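Side-chain contacts in luciferase-like monooxygenase (Streptomyces bottropensis, PDB 4US5), which probably works as an oxygen-using monooxygenase of the flavin-dependent bacterial luciferase family, an oxidoreductase built on a TIM barrel: residues Ala191-Pro196 against Gly311-Ile316; Val225-Ala230 against Asp296-Met301; Glu30-Ala35 against Ala64-Glu69. One frame throughout, in Å; residues are numbered along the deposited sequence.

Interaction 1: residues Ala191-Pro196 against Gly311-Ile316. With NA (sodium ion), chain M.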
loop_
_atom_site.group_PDB
_atom_site.type_symbol
_atom_site.label_atom_id
_atom_site.label_comp_id
_atom_site.label_asym_id
_atom_site.label_seq_id
_atom_site.Cartn_x
_atom_site.Cartn_y
_atom_site.Cartn_z
ATOM N N ALA B 191 2.362 20.989 -12.777
ATOM C CA ALA B 191 2.123 20.221 -14.006
ATOM C C ALA B 191 1.966 21.089 -15.253
ATOM O O ALA B 191 0.851 21.345 -15.718
ATOM C CB ALA B 191 0.903 19.296 -13.835
ATOM N N HIS B 192 3.093 21.416 -15.860
ATOM C CA HIS B 192 3.110 22.203 -17.071
ATOM C C HIS B 192 2.323 21.519 -18.189
ATOM O O HIS B 192 1.609 22.189 -18.971
ATOM C CB HIS B 192 4.532 22.448 -17.506
ATOM C CG HIS B 192 4.636 22.956 -18.891
ATOM N ND1 HIS B 192 4.332 24.255 -19.234
ATOM C CD2 HIS B 192 4.840 22.297 -20.055
ATOM C CE1 HIS B 192 4.432 24.390 -20.545
ATOM N NE2 HIS B 192 4.800 23.228 -21.057
ATOM N N PHE B 193 2.417 20.194 -18.243
ATOM C CA PHE B 193 1.804 19.448 -19.315
ATOM C C PHE B 193 0.291 19.431 -19.193
ATOM O O PHE B 193 -0.402 19.070 -20.138
ATOM C CB PHE B 193 2.353 18.008 -19.367
ATOM C CG PHE B 193 1.983 17.153 -18.177
ATOM C CD1 PHE B 193 2.699 17.230 -16.999
ATOM C CD2 PHE B 193 0.959 16.222 -18.259
ATOM C CE1 PHE B 193 2.381 16.438 -15.922
ATOM C CE2 PHE B 193 0.631 15.435 -17.182
ATOM C CZ PHE B 193 1.356 15.526 -16.011
ATOM N N ILE B 194 -0.215 19.780 -18.020
ATOM C CA ILE B 194 -1.670 19.847 -17.781
ATOM C C ILE B 194 -2.200 21.262 -18.046
ATOM O O ILE B 194 -3.203 21.434 -18.747
ATOM C CB ILE B 194 -2.023 19.446 -16.346
ATOM C CG1 ILE B 194 -1.594 17.988 -16.114
ATOM C CG2 ILE B 194 -3.536 19.655 -16.060
ATOM C CD1 ILE B 194 -2.043 17.383 -14.803
ATOM N N THR B 195 -1.521 22.269 -17.510
ATOM C CA THR B 195 -1.955 23.659 -17.626
ATOM C C THR B 195 -0.814 24.570 -18.111
ATOM O O THR B 195 -0.288 25.394 -17.357
ATOM C CB THR B 195 -2.528 24.113 -16.274
ATOM O OG1 THR B 195 -3.492 23.155 -15.838
ATOM C CG2 THR B 195 -3.223 25.484 -16.364
ATOM N N PRO B 196 -0.417 24.415 -19.373
ATOM C CA PRO B 196 0.723 25.144 -19.895
ATOM C C PRO B 196 0.427 26.643 -20.074
ATOM O O PRO B 196 1.359 27.426 -20.163
ATOM C CB PRO B 196 0.977 24.493 -21.253
ATOM C CG PRO B 196 -0.332 23.886 -21.624
ATOM C CD PRO B 196 -0.953 23.456 -20.334
ATOM N N GLY B 311 10.225 16.865 -13.304
ATOM C CA GLY B 311 9.491 15.595 -13.151
ATOM C C GLY B 311 8.992 15.094 -14.518
ATOM O O GLY B 311 8.070 15.650 -15.118
ATOM N N VAL B 312 9.647 14.082 -15.040
ATOM C CA VAL B 312 9.488 13.720 -16.440
ATOM C C VAL B 312 8.461 12.647 -16.605
ATOM O O VAL B 312 8.657 11.475 -16.165
ATOM C CB VAL B 312 10.809 13.268 -17.078
ATOM C CG1 VAL B 312 10.619 12.864 -18.531
ATOM C CG2 VAL B 312 11.876 14.377 -16.957
ATOM N N VAL B 313 7.392 13.022 -17.276
ATOM C CA VAL B 313 6.246 12.176 -17.540
ATOM C C VAL B 313 6.388 11.733 -18.999
ATOM O O VAL B 313 6.936 12.468 -19.851
ATOM C CB VAL B 313 4.932 12.986 -17.379
ATOM C CG1 VAL B 313 3.711 12.159 -17.668
ATOM C CG2 VAL B 313 4.833 13.589 -15.989
ATOM N N SER B 314 5.879 10.543 -19.304
ATOM C CA SER B 314 5.868 10.057 -20.665
ATOM C C SER B 314 4.555 9.333 -21.017
ATOM O O SER B 314 3.895 8.738 -20.152
ATOM C CB SER B 314 7.086 9.177 -20.916
ATOM O OG SER B 314 7.147 8.101 -19.974
HETATM N N MSE B 315 4.184 9.413 -22.293
HETATM C CA MSE B 315 3.020 8.713 -22.833
HETATM C C MSE B 315 3.504 8.013 -24.079
HETATM O O MSE B 315 3.161 8.395 -25.183
HETATM C CB MSE B 315 1.923 9.707 -23.153
HETATM C CG MSE B 315 1.094 10.082 -21.926
HETATM SE SE MSE B 315 1.984 11.474 -20.897
HETATM C CE MSE B 315 0.498 12.045 -19.749
ATOM N N ILE B 316 4.320 6.973 -23.890
ATOM C CA ILE B 316 5.021 6.300 -24.962
ATOM C C ILE B 316 4.518 4.852 -25.019
ATOM O O ILE B 316 4.412 4.175 -23.990
ATOM C CB ILE B 316 6.547 6.361 -24.740
ATOM C CG1 ILE B 316 7.046 7.811 -24.920
ATOM C CG2 ILE B 316 7.274 5.441 -25.680
ATOM C CD1 ILE B 316 8.504 8.052 -24.555
HETATM NA NA NA M . 4.956 6.213 -21.198
HETATM O O HOH W 1 4.534 3.585 -21.269
#
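The phenyl ring of F193, reaching from the loop after one strand towards V313 on another, is the flat group here. On one face it carries a neighbour in sequence: I194 CG1 lies 3.6 Å above the ring plane, off-centre near its margin. V313 comes to the ring obliquely, with CG2 3.8 Å from F193 CE1 and almost as near CZ, and the two side chains cross at about a right angle. V313 presents this methyl because CG1 lies anti to the backbone N (chi1 179°), which leaves CG2 beside that nitrogen and turned to the phenyl. F193 CE2 has a looser neighbour in the CE methyl of selenomethionine M315, 4.3 Å away, also oblique; M315 has two conformers, so this touch is less certain. No hydrogen bond joins the segments, so the contact is purely apolar. Past V313 the backbone oxygens take polar partners: S314 O lies 2.9 Å from a sodium ion, and a water on that ion donates to I316 O. Behind F193, A191 O accepts from the N of both I194 and T195 and holds the turn. In the TIM barrel, the contact lies where strands 188-191 and 309-313 run out at their C-terminal ends. Strand 221-229 pairs with both, its V226 touching F193, V313 and M315, while helices 233-251 and 319-332 flank I316.

Interaction 2: residues Val225-Ala230 against Asp296-Met301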
loop_
_atom_site.group_PDB
_atom_site.type_symbol
_atom_site.label_atom_id
_atom_site.label_comp_id
_atom_site.label_asym_id
_atom_site.label_seq_id
_atom_site.Cartn_x
_atom_site.Cartn_y
_atom_site.Cartn_z
ATOM N N VAL B 225 6.767 17.771 -16.560
ATOM C CA VAL B 225 6.740 17.937 -17.996
ATOM C C VAL B 225 6.627 16.573 -18.647
ATOM O O VAL B 225 7.244 15.621 -18.192
ATOM C CB VAL B 225 8.025 18.615 -18.532
ATOM C CG1 VAL B 225 8.006 20.110 -18.252
ATOM C CG2 VAL B 225 9.286 17.975 -17.963
ATOM N N VAL B 226 5.857 16.501 -19.729
ATOM C CA VAL B 226 5.919 15.397 -20.637
ATOM C C VAL B 226 7.072 15.607 -21.605
ATOM O O VAL B 226 7.258 16.716 -22.190
ATOM C CB VAL B 226 4.612 15.241 -21.422
ATOM C CG1 VAL B 226 4.783 14.327 -22.606
ATOM C CG2 VAL B 226 3.527 14.725 -20.532
ATOM N N VAL B 227 7.892 14.574 -21.751
ATOM C CA VAL B 227 8.982 14.620 -22.692
ATOM C C VAL B 227 8.970 13.365 -23.531
ATOM O O VAL B 227 8.768 12.263 -23.014
ATOM C CB VAL B 227 10.341 14.719 -21.989
ATOM C CG1 VAL B 227 11.484 14.803 -22.992
ATOM C CG2 VAL B 227 10.359 15.889 -21.025
ATOM N N CYS B 228 9.183 13.545 -24.827
ATOM C CA CYS B 228 9.342 12.446 -25.754
ATOM C C CYS B 228 10.645 12.657 -26.522
ATOM O O CYS B 228 10.719 13.483 -27.449
ATOM C CB CYS B 228 8.134 12.423 -26.697
ATOM S SG CYS B 228 8.140 11.065 -27.861
ATOM N N CYS B 229 11.701 11.977 -26.070
ATOM C CA CYS B 229 13.050 12.167 -26.590
ATOM C C CYS B 229 13.522 10.909 -27.352
ATOM O O CYS B 229 13.261 9.767 -26.937
ATOM C CB CYS B 229 14.004 12.502 -25.461
ATOM S SG CYS B 229 15.701 12.802 -25.991
ATOM N N ALA B 230 14.158 11.115 -28.500
ATOM C CA ALA B 230 14.769 10.013 -29.257
ATOM C C ALA B 230 16.019 10.572 -29.918
ATOM O O ALA B 230 16.293 11.753 -29.797
ATOM C CB ALA B 230 13.837 9.480 -30.294
ATOM N N ASP B 296 17.710 21.880 -24.580
ATOM C CA ASP B 296 17.687 23.354 -24.691
ATOM C C ASP B 296 16.324 23.911 -24.301
ATOM O O ASP B 296 16.231 24.901 -23.562
ATOM C CB ASP B 296 18.057 23.781 -26.114
ATOM C CG ASP B 296 19.518 23.527 -26.451
ATOM O OD1 ASP B 296 20.327 23.217 -25.541
ATOM O OD2 ASP B 296 19.862 23.615 -27.638
ATOM N N GLN B 297 15.256 23.292 -24.795
ATOM C CA GLN B 297 13.907 23.748 -24.487
ATOM C C GLN B 297 13.636 23.652 -22.987
ATOM O O GLN B 297 13.100 24.577 -22.360
ATOM C CB GLN B 297 12.881 22.923 -25.271
ATOM C CG GLN B 297 11.435 23.282 -25.012
ATOM C CD GLN B 297 11.064 24.683 -25.535
ATOM O OE1 GLN B 297 10.769 24.851 -26.708
ATOM N NE2 GLN B 297 11.094 25.683 -24.653
ATOM N N LEU B 298 13.991 22.512 -22.402
ATOM C CA LEU B 298 13.683 22.274 -21.006
ATOM C C LEU B 298 14.502 23.156 -20.084
ATOM O O LEU B 298 14.012 23.628 -19.077
ATOM C CB LEU B 298 13.905 20.786 -20.647
ATOM C CG LEU B 298 12.907 19.812 -21.251
ATOM C CD1 LEU B 298 13.412 18.372 -21.084
ATOM C CD2 LEU B 298 11.541 19.967 -20.604
ATOM N N THR B 299 15.742 23.425 -20.474
ATOM C CA THR B 299 16.609 24.305 -19.700
ATOM C C THR B 299 16.042 25.747 -19.657
ATOM O O THR B 299 16.045 26.390 -18.607
ATOM C CB THR B 299 18.051 24.281 -20.240
ATOM O OG1 THR B 299 18.588 22.968 -20.056
ATOM C CG2 THR B 299 18.927 25.269 -19.472
ATOM N N LYS B 300 15.548 26.236 -20.792
ATOM C CA LYS B 300 14.880 27.550 -20.835
ATOM C C LYS B 300 13.737 27.577 -19.838
ATOM O O LYS B 300 13.552 28.561 -19.088
ATOM C CB LYS B 300 14.342 27.834 -22.229
ATOM C CG LYS B 300 15.392 28.155 -23.289
ATOM C CD LYS B 300 14.735 28.697 -24.567
ATOM C CE LYS B 300 15.741 29.160 -25.620
ATOM N NZ LYS B 300 15.110 29.468 -26.943
HETATM N N MSE B 301 12.957 26.487 -19.813
HETATM C CA MSE B 301 11.775 26.412 -18.966
HETATM C C MSE B 301 12.160 26.373 -17.525
HETATM O O MSE B 301 11.570 27.061 -16.689
HETATM C CB MSE B 301 10.936 25.187 -19.355
HETATM C CG MSE B 301 10.326 25.384 -20.742
HETATM SE SE MSE B 301 9.652 23.710 -21.453
HETATM C CE MSE B 301 8.123 23.545 -20.253
#
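L298 projects from its helix onto strand 225-229 and divides its two methyls between V225 and V227, the side chains that face it. CD1 meets V227 CG2 at 3.9 Å, the two side chains reaching toward each other tip to tip. CD2 rests against V225 CG2, 4.0 Å away, in an oblique crossing. One turn further on, selenomethionine M301 and V225 lie alongside each other, pointing opposite ways, with the CE methyl of M301 4.0 Å from V225 CG1. The M301 chain bends at its last torsion (chi3 71°), which brings CE round to that valine. All four residues are buried, and the fit is ordinary methyl-to-methyl packing without a polar bond. The outer side of the helix is a different matter: D296 and K300 are exposed, T299 only partly covered, and none of them touches the strand. T299 OG1 instead bonds back to R295 O within its own helix. Strand and helix segments run nearly antiparallel, at 164°, with their axes 11.4 Å apart, the usual layering of a barrel strand under an outer helix. At this level strand 221-229 lies between strands 286-289 and 309-313, and helix 291-305 links those two in a right-handed beta-alpha-beta crossover above it. L298 accordingly also packs on V287 of one flanking strand and L310 of the other.

Interaction 3: residues Glu30-Ala35 against Ala64-Glu69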
loop_
_atom_site.group_PDB
_atom_site.type_symbol
_atom_site.label_atom_id
_atom_site.label_comp_id
_atom_site.label_asym_id
_atom_site.label_seq_id
_atom_site.Cartn_x
_atom_site.Cartn_y
_atom_site.Cartn_z
ATOM N N GLU B 30 10.729 -1.582 -13.932
ATOM C CA GLU B 30 11.874 -1.534 -14.805
ATOM C C GLU B 30 12.382 -0.098 -15.014
ATOM O O GLU B 30 13.602 0.188 -14.922
ATOM C CB GLU B 30 11.536 -2.114 -16.174
ATOM C CG GLU B 30 12.792 -2.342 -17.002
ATOM C CD GLU B 30 12.552 -3.033 -18.338
ATOM O OE1 GLU B 30 11.369 -3.148 -18.781
ATOM O OE2 GLU B 30 13.589 -3.433 -18.961
ATOM N N LEU B 31 11.460 0.813 -15.208
ATOM C CA LEU B 31 11.828 2.225 -15.375
ATOM C C LEU B 31 12.423 2.786 -14.105
ATOM O O LEU B 31 13.413 3.530 -14.146
ATOM C CB LEU B 31 10.645 3.047 -15.846
ATOM C CG LEU B 31 10.890 4.535 -16.005
ATOM C CD1 LEU B 31 11.984 4.818 -17.021
ATOM C CD2 LEU B 31 9.589 5.236 -16.396
ATOM N N ALA B 32 11.862 2.433 -12.954
ATOM C CA ALA B 32 12.396 2.899 -11.689
ATOM C C ALA B 32 13.831 2.390 -11.420
ATOM O O ALA B 32 14.654 3.128 -10.948
ATOM C CB ALA B 32 11.493 2.487 -10.549
ATOM N N ARG B 33 14.087 1.124 -11.724
ATOM C CA ARG B 33 15.441 0.570 -11.592
ATOM C C ARG B 33 16.426 1.325 -12.506
ATOM O O ARG B 33 17.519 1.715 -12.079
ATOM C CB ARG B 33 15.448 -0.907 -11.937
ATOM C CG ARG B 33 14.783 -1.821 -10.919
ATOM C CD ARG B 33 15.002 -3.244 -11.456
ATOM N NE ARG B 33 14.308 -4.296 -10.748
ATOM C CZ ARG B 33 13.377 -5.067 -11.288
ATOM N NH1 ARG B 33 12.983 -4.873 -12.544
ATOM N NH2 ARG B 33 12.821 -6.018 -10.555
ATOM N N LEU B 34 15.996 1.604 -13.728
ATOM C CA LEU B 34 16.830 2.397 -14.660
ATOM C C LEU B 34 17.089 3.785 -14.122
ATOM O O LEU B 34 18.243 4.250 -14.077
ATOM C CB LEU B 34 16.206 2.442 -16.032
ATOM C CG LEU B 34 16.987 3.250 -17.084
ATOM C CD1 LEU B 34 18.375 2.611 -17.330
ATOM C CD2 LEU B 34 16.229 3.316 -18.362
ATOM N N ALA B 35 16.019 4.444 -13.682
ATOM C CA ALA B 35 16.127 5.782 -13.148
ATOM C C ALA B 35 17.016 5.832 -11.924
ATOM O O ALA B 35 17.802 6.782 -11.731
ATOM C CB ALA B 35 14.738 6.328 -12.854
ATOM N N ALA B 64 5.553 0.901 -2.358
ATOM C CA ALA B 64 6.072 -0.120 -1.449
ATOM C C ALA B 64 6.967 -1.118 -2.192
ATOM O O ALA B 64 7.991 -1.576 -1.665
ATOM C CB ALA B 64 4.900 -0.834 -0.797
ATOM N N ARG B 65 6.584 -1.458 -3.410
ATOM C CA ARG B 65 7.376 -2.376 -4.217
ATOM C C ARG B 65 8.624 -1.717 -4.782
ATOM O O ARG B 65 9.719 -2.259 -4.697
ATOM C CB ARG B 65 6.532 -2.947 -5.335
ATOM C CG ARG B 65 7.304 -3.806 -6.351
ATOM C CD ARG B 65 8.010 -4.982 -5.684
ATOM N NE ARG B 65 8.643 -5.808 -6.697
ATOM C CZ ARG B 65 8.011 -6.589 -7.563
ATOM N NH1 ARG B 65 6.716 -6.797 -7.478
ATOM N NH2 ARG B 65 8.707 -7.201 -8.534
ATOM N N ILE B 66 8.445 -0.559 -5.403
ATOM C CA ILE B 66 9.557 0.093 -6.095
ATOM C C ILE B 66 10.669 0.523 -5.151
ATOM O O ILE B 66 11.838 0.434 -5.516
ATOM C CB ILE B 66 9.069 1.290 -6.963
ATOM C CG1 ILE B 66 8.314 0.721 -8.185
ATOM C CG2 ILE B 66 10.230 2.211 -7.328
ATOM C CD1 ILE B 66 7.656 1.748 -9.057
ATOM N N ALA B 67 10.323 0.935 -3.933
ATOM C CA ALA B 67 11.355 1.270 -2.936
ATOM C C ALA B 67 12.201 0.062 -2.560
ATOM O O ALA B 67 13.394 0.204 -2.241
ATOM C CB ALA B 67 10.751 1.893 -1.728
ATOM N N ALA B 68 11.620 -1.124 -2.612
ATOM C CA ALA B 68 12.395 -2.375 -2.375
ATOM C C ALA B 68 13.305 -2.761 -3.534
ATOM O O ALA B 68 14.226 -3.556 -3.364
ATOM C CB ALA B 68 11.435 -3.545 -2.101
ATOM N N GLU B 69 13.015 -2.234 -4.726
ATOM C CA GLU B 69 13.742 -2.570 -5.962
ATOM C C GLU B 69 14.844 -1.553 -6.297
ATOM O O GLU B 69 15.532 -1.721 -7.295
ATOM C CB GLU B 69 12.763 -2.607 -7.128
ATOM C CG GLU B 69 11.673 -3.636 -7.008
ATOM C CD GLU B 69 12.137 -5.024 -7.399
ATOM O OE1 GLU B 69 13.251 -5.141 -7.959
ATOM O OE2 GLU B 69 11.395 -5.990 -7.123
#
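R33 on helix 21-38 and E69 of segment 64-69 meet in a salt bridge, described here for one of the two deposited conformers of R33. From CB the arginine runs extended to its head, with CG passing 3.7 Å from the backbone O of E69. NE then gives a weak hydrogen bond to E69 OE1, and at the tip NH2 bonds the same oxygen at 2.8 Å, with a bent N-H...O angle of 139°. OE1 lies at the guanidinium edge, a little out of its plane, while NH2 comes from above the carboxylate plane; the two planes are almost perpendicular. E69 offers OE1 in this way because its chain bends at chi2 (-80°), and its other oxygen serves R65 four residues back. There R65 NE meets OE2 at 2.8 Å, in the guanidinium plane and nearly straight, on the anti side of the carboxylate. Beside these charges, A32 CB meets I66 CG2 at 3.5 Å, a tight carbon pair where the two helices lie close. Helices 21-38 and 59-68 are neighbouring outer helices of the barrel, packed side by side over strand 42-45, whose F43 touches both A32 and I66. R65 NH1 bonds the hydroxyl of Y101 of the second subunit, which ties the network to the dimer interface. With an alanine in place of E69, the guanidinium groups of R33 and R65, their NH2 atoms 4.7 Å apart, would probably lose their shared counter-charge and become freer to turn. A carboxylate held between two arginines in this manner is likely to stay ionised.

Interactions 1 and 2 belong to the same part of the barrel and touch directly: strands 309-313 and 221-229 are sheet neighbours, joined by probable bonds from V313 N to V225 O and from V225 N to G311 O. V226 turns its side chain to interaction 1, whereas V225 and V227 face interaction 2, so one strand serves both. Interaction 2 is fully buried; interactions 1 and 3 are partly so. Interaction 3 stands apart, its centre about 20 Å from that of interaction 1 and 23 Å from that of interaction 2, and pairs helix with helix. It combines a charged network near the second subunit with an apolar pair, whereas the others rely on apolar contacts alone.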